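PDB 5NUP: ABC transporter permease from Klebsiella pneumoniae, which probably serves as the outer-membrane lipoprotein MlaA, helping to remove misplaced phospholipids from the outer leaflet of the outer membrane. Local coordinates for residues E65-V70 with G153-L158; P115-S120 with G147-D152. All blocks are in the same frame, centred on the assembly; numbering follows the deposited sequence.

The two contacts share one continuous run of chain: 147-152 meets 115-120 in contact 2, and 153-158 goes on to meet helix 65-74 in contact 1. Contact 2 is nested in the loop that contact 1 closes, and their centres lie about 9 Å apart. Both are partly buried, but contact 2 is deeper, its centre about 10 Å from the centre of the chain against about 15 Å for contact 1. The chemistry differs too: contact 2 is mainly polar, with two carboxylates, an arginine and a helix start beside a small Phe118-Ala151 apolar flank, whereas contact 1 has no hydrogen bond between its segments. Asp152 OD2, hydrogen-bonded to Tyr155 OH, joins them.

Contact 1 of 2, residues E65-V70 with G153-L158; sequences EPAVMV and GLYPVL
Tyr155 and Val70 supply the main apolar interaction, their side chains coming from opposite directions. Val70 CG1 lies 3.5 Å from Tyr155 CZ, at an oblique angle to the ring, while Val70 CB is 3.5 Å from Tyr155 CE2, so the valine meets the CE2-CZ side of the ring. Tyr155 CG sits between its backbone N and carbonyl carbon (chi1 57°), a setting that swings the ring out toward the helix. The second apolar group joins Pro66 to Val157: Pro66 CG reaches Val157 CG2 at 3.6 Å. Leu158 adds a looser touch, its CD2 4.4 Å from Ala67 CB.

Polar atoms enter only as neighbours, because no hydrogen bond spans the two segments. Tyr155 OH rests 3.4 Å from Ala67 CB and is hydrogen-bonded to OD2 of Asp152, the residue just before the loop segment. Pro66 O lies near the ring plane at the edge of Tyr155, 4.3 Å from its CE2, and is already bonded by Val70 N within the helix.

Pro66, Ala67 and Val70, at positions i, i+1 and i+4, meet the irregular loop leading to helix 163-180 from one side of helix 65-74. Elsewhere on this helix, Met69 packs on Phe85 of helix 78-93, where Glu65 forms a salt bridge with Arg87 and a hydrogen bond with His84.

Contact 2 of 2, residues P115-S120 with G147-D152; sequences PHRFGS and GGDMAD
Arg117 and Asp152 cross at a slant, the guanidinium and carboxylate planes turned 60° apart. The hydrogen bond within their salt bridge is nevertheless nearly straight: Arg117 NE to Asp152 OD1 is 3.0 Å with an N-H...O angle of 174°, and the oxygen lies in the guanidinium plane, at its edge. On the carboxylate side the bond comes to the anti position, somewhat out of plane. The syn lone pair of the same OD1 takes Phe118 N at 2.9 Å, so one oxygen holds both side chain and backbone of consecutive residues. Asp152 OD2, the oxygen that also holds Tyr155, takes Asn71 ND2 of helix 65-74 as well. A bend in the arginine chain (chi3 30°) brings its end round over Asp149, whose CB lies over one guanidinium face near the rim. There Arg117 NH1 donates to Asp149 O at 2.8 Å, from above the carbonyl plane and with the oxygen tilted from the guanidinium plane, a more bent bond than that of NE. Asp152 N reaches this carbonyl oxygen from the opposite face, as part of the 3-10 turn 149-152.

The Asp149 side chain turns to the helix start instead, where OD1 receives Gly119 N at 2.7 Å, nearly in line with its C-O bond. Phe118 takes the apolar flank: its ring meets Ala151 CB obliquely, with 3.3 Å between that atom and Phe118 CD1, while Gly148 O lies in the ring plane at the edge.

Arg117 occupies the N-cap position of helix 118-124, yet carboxylates from a 3-10 segment some 30 residues later, not its own side chain, bind the next two N-H groups. This helix end and the guanidinium would probably stabilise both aspartates as anions.

Contact 1 of 2, residues E65-V70 with G153-L158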
loop_
_atom_site.group_PDB
_atom_site.type_symbol
_atom_site.label_atom_id
_atom_site.label_comp_id
_atom_site.label_asym_id
_atom_site.label_seq_id
_atom_site.Cartn_x
_atom_site.Cartn_y
_atom_site.Cartn_z
ATOM N N GLU F 65 -34.785 9.335 24.695
ATOM C CA GLU F 65 -33.648 10.259 24.768
ATOM C C GLU F 65 -33.704 11.402 23.755
ATOM O O GLU F 65 -33.208 12.489 24.068
ATOM C CB GLU F 65 -32.308 9.523 24.651
ATOM C CG GLU F 65 -32.174 8.361 25.597
ATOM C CD GLU F 65 -31.443 8.773 26.862
ATOM O OE1 GLU F 65 -31.100 9.966 26.945
ATOM O OE2 GLU F 65 -31.230 7.939 27.774
ATOM N N PRO F 66 -34.310 11.242 22.570
ATOM C CA PRO F 66 -34.580 12.438 21.750
ATOM C C PRO F 66 -35.475 13.443 22.448
ATOM O O PRO F 66 -35.283 14.664 22.303
ATOM C CB PRO F 66 -35.264 11.874 20.501
ATOM C CG PRO F 66 -34.806 10.471 20.412
ATOM C CD PRO F 66 -34.472 9.996 21.798
ATOM N N ALA F 67 -36.446 12.957 23.225
ATOM C CA ALA F 67 -37.328 13.874 23.934
ATOM C C ALA F 67 -36.618 14.533 25.110
ATOM O O ALA F 67 -36.793 15.731 25.347
ATOM C CB ALA F 67 -38.581 13.136 24.398
ATOM N N VAL F 68 -35.787 13.781 25.836
ATOM C CA VAL F 68 -35.019 14.366 26.933
ATOM C C VAL F 68 -34.147 15.516 26.440
ATOM O O VAL F 68 -33.933 16.497 27.161
ATOM C CB VAL F 68 -34.204 13.280 27.654
ATOM C CG1 VAL F 68 -33.440 13.870 28.812
ATOM C CG2 VAL F 68 -35.138 12.232 28.162
ATOM N N MET F 69 -33.566 15.391 25.244
ATOM C CA MET F 69 -32.794 16.516 24.737
ATOM C C MET F 69 -33.711 17.681 24.411
ATOM O O MET F 69 -33.477 18.808 24.863
ATOM C CB MET F 69 -31.953 16.148 23.518
ATOM C CG MET F 69 -32.506 16.612 22.179
ATOM S SD MET F 69 -31.393 16.284 20.833
ATOM C CE MET F 69 -32.437 16.806 19.484
ATOM N N VAL F 70 -34.785 17.424 23.653
ATOM C CA VAL F 70 -35.616 18.524 23.167
ATOM C C VAL F 70 -36.112 19.378 24.321
ATOM O O VAL F 70 -36.233 20.600 24.195
ATOM C CB VAL F 70 -36.788 17.964 22.335
ATOM C CG1 VAL F 70 -37.980 18.915 22.328
ATOM C CG2 VAL F 70 -36.335 17.660 20.925
ATOM N N GLY F 153 -44.988 12.965 22.881
ATOM C CA GLY F 153 -45.441 12.081 21.829
ATOM C C GLY F 153 -45.986 12.832 20.627
ATOM O O GLY F 153 -46.635 12.252 19.746
ATOM N N LEU F 154 -45.697 14.129 20.558
ATOM C CA LEU F 154 -46.034 14.906 19.372
ATOM C C LEU F 154 -44.850 15.078 18.422
ATOM O O LEU F 154 -45.067 15.316 17.231
ATOM C CB LEU F 154 -46.637 16.267 19.764
ATOM C CG LEU F 154 -48.077 16.248 20.329
ATOM C CD1 LEU F 154 -48.164 15.711 21.725
ATOM C CD2 LEU F 154 -48.711 17.617 20.305
ATOM N N TYR F 155 -43.618 14.954 18.898
ATOM C CA TYR F 155 -42.462 15.015 18.018
ATOM C C TYR F 155 -41.645 13.720 18.103
ATOM O O TYR F 155 -41.691 13.010 19.117
ATOM C CB TYR F 155 -41.573 16.205 18.394
ATOM C CG TYR F 155 -41.093 16.196 19.832
ATOM C CD1 TYR F 155 -41.905 16.664 20.865
ATOM C CD2 TYR F 155 -39.808 15.732 20.150
ATOM C CE1 TYR F 155 -41.468 16.669 22.167
ATOM C CE2 TYR F 155 -39.359 15.732 21.451
ATOM C CZ TYR F 155 -40.199 16.203 22.462
ATOM O OH TYR F 155 -39.783 16.213 23.775
ATOM N N PRO F 156 -40.882 13.386 17.060
ATOM C CA PRO F 156 -40.171 12.097 17.054
ATOM C C PRO F 156 -39.135 12.046 18.179
ATOM O O PRO F 156 -38.757 13.078 18.744
ATOM C CB PRO F 156 -39.508 12.062 15.665
ATOM C CG PRO F 156 -39.621 13.493 15.117
ATOM C CD PRO F 156 -40.822 14.079 15.759
ATOM N N VAL F 157 -38.648 10.838 18.506
ATOM C CA VAL F 157 -39.041 9.570 17.883
ATOM C C VAL F 157 -40.219 8.938 18.575
ATOM O O VAL F 157 -40.701 7.903 18.134
ATOM C CB VAL F 157 -37.887 8.560 17.867
ATOM C CG1 VAL F 157 -36.736 9.085 17.022
ATOM C CG2 VAL F 157 -37.442 8.239 19.295
ATOM N N LEU F 158 -40.732 9.592 19.616
ATOM C CA LEU F 158 -41.768 8.979 20.432
ATOM C C LEU F 158 -43.137 9.074 19.796
ATOM O O LEU F 158 -44.015 8.283 20.140
ATOM C CB LEU F 158 -41.828 9.683 21.779
ATOM C CG LEU F 158 -41.994 8.932 23.075
ATOM C CD1 LEU F 158 -41.266 7.598 23.063
ATOM C CD2 LEU F 158 -41.475 9.846 24.169
#

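Contact 2 of 2, residues P115-S120 with G147-D152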
loop_
_atom_site.group_PDB
_atom_site.type_symbol
_atom_site.label_atom_id
_atom_site.label_comp_id
_atom_site.label_asym_id
_atom_site.label_seq_id
_atom_site.Cartn_x
_atom_site.Cartn_y
_atom_site.Cartn_z
ATOM N N PRO F 115 -35.467 10.042 32.664
ATOM C CA PRO F 115 -35.760 11.141 31.738
ATOM C C PRO F 115 -36.263 12.402 32.415
ATOM O O PRO F 115 -36.931 12.353 33.451
ATOM C CB PRO F 115 -36.838 10.550 30.809
ATOM C CG PRO F 115 -37.188 9.247 31.351
ATOM C CD PRO F 115 -36.020 8.782 32.139
ATOM N N HIS F 116 -35.896 13.536 31.810
ATOM C CA HIS F 116 -36.465 14.854 32.084
ATOM C C HIS F 116 -37.263 15.213 30.835
ATOM O O HIS F 116 -36.679 15.460 29.777
ATOM C CB HIS F 116 -35.387 15.906 32.352
ATOM C CG HIS F 116 -34.744 15.798 33.696
ATOM N ND1 HIS F 116 -34.294 14.601 34.210
ATOM C CD2 HIS F 116 -34.458 16.736 34.628
ATOM C CE1 HIS F 116 -33.762 14.806 35.403
ATOM N NE2 HIS F 116 -33.846 16.094 35.677
ATOM N N ARG F 117 -38.586 15.225 30.943
ATOM C CA ARG F 117 -39.430 15.504 29.784
ATOM C C ARG F 117 -40.343 16.697 30.016
ATOM O O ARG F 117 -40.040 17.561 30.847
ATOM C CB ARG F 117 -40.225 14.253 29.414
ATOM C CG ARG F 117 -39.283 13.125 29.108
ATOM C CD ARG F 117 -39.948 11.861 28.627
ATOM N NE ARG F 117 -41.195 12.060 27.903
ATOM C CZ ARG F 117 -42.047 11.066 27.661
ATOM N NH1 ARG F 117 -43.187 11.290 27.033
ATOM N NH2 ARG F 117 -41.767 9.842 28.072
ATOM N N PHE F 118 -41.435 16.785 29.252
ATOM C CA PHE F 118 -42.130 18.059 29.185
ATOM C C PHE F 118 -42.810 18.387 30.505
ATOM O O PHE F 118 -42.963 19.568 30.839
ATOM C CB PHE F 118 -43.148 18.082 28.047
ATOM C CG PHE F 118 -43.601 19.472 27.700
ATOM C CD1 PHE F 118 -44.951 19.740 27.494
ATOM C CD2 PHE F 118 -42.680 20.519 27.600
ATOM C CE1 PHE F 118 -45.378 21.038 27.200
ATOM C CE2 PHE F 118 -43.089 21.798 27.297
ATOM C CZ PHE F 118 -44.433 22.064 27.087
ATOM N N GLY F 119 -43.198 17.374 31.277
ATOM C CA GLY F 119 -43.604 17.648 32.642
ATOM C C GLY F 119 -42.507 18.344 33.423
ATOM O O GLY F 119 -42.743 19.344 34.105
ATOM N N SER F 120 -41.279 17.842 33.301
ATOM C CA SER F 120 -40.142 18.457 33.974
ATOM C C SER F 120 -40.002 19.929 33.621
ATOM O O SER F 120 -39.751 20.763 34.496
ATOM C CB SER F 120 -38.864 17.709 33.613
ATOM O OG SER F 120 -37.897 17.908 34.616
ATOM N N GLY F 147 -49.149 12.752 31.402
ATOM C CA GLY F 147 -50.061 13.621 30.653
ATOM C C GLY F 147 -49.431 14.899 30.105
ATOM O O GLY F 147 -49.579 15.203 28.923
ATOM N N GLY F 148 -48.753 15.675 30.953
ATOM C CA GLY F 148 -47.864 16.689 30.414
ATOM C C GLY F 148 -46.701 16.065 29.660
ATOM O O GLY F 148 -46.368 16.483 28.550
ATOM N N ASP F 149 -46.099 15.016 30.225
ATOM C CA ASP F 149 -45.090 14.281 29.471
ATOM C C ASP F 149 -45.650 13.772 28.150
ATOM O O ASP F 149 -44.883 13.521 27.216
ATOM C CB ASP F 149 -44.523 13.096 30.260
ATOM C CG ASP F 149 -43.501 13.515 31.306
ATOM O OD1 ASP F 149 -43.355 14.735 31.575
ATOM O OD2 ASP F 149 -42.811 12.613 31.828
ATOM N N MET F 150 -46.969 13.582 28.051
ATOM C CA MET F 150 -47.518 13.120 26.784
ATOM C C MET F 150 -47.264 14.089 25.638
ATOM O O MET F 150 -47.340 13.672 24.477
ATOM C CB MET F 150 -49.009 12.847 26.891
ATOM C CG MET F 150 -49.403 11.855 27.934
ATOM S SD MET F 150 -51.197 11.657 27.882
ATOM C CE MET F 150 -51.553 12.220 26.208
ATOM N N ALA F 151 -46.969 15.367 25.909
ATOM C CA ALA F 151 -46.639 16.261 24.799
ATOM C C ALA F 151 -45.432 15.765 24.009
ATOM O O ALA F 151 -45.333 16.038 22.808
ATOM C CB ALA F 151 -46.401 17.700 25.301
ATOM N N ASP F 152 -44.569 14.956 24.619
ATOM C CA ASP F 152 -43.392 14.474 23.914
ATOM C C ASP F 152 -43.716 13.350 22.968
ATOM O O ASP F 152 -42.818 12.873 22.267
ATOM C CB ASP F 152 -42.306 13.994 24.901
ATOM C CG ASP F 152 -41.898 15.084 25.861
ATOM O OD1 ASP F 152 -41.974 14.879 27.096
ATOM O OD2 ASP F 152 -41.598 16.174 25.338
#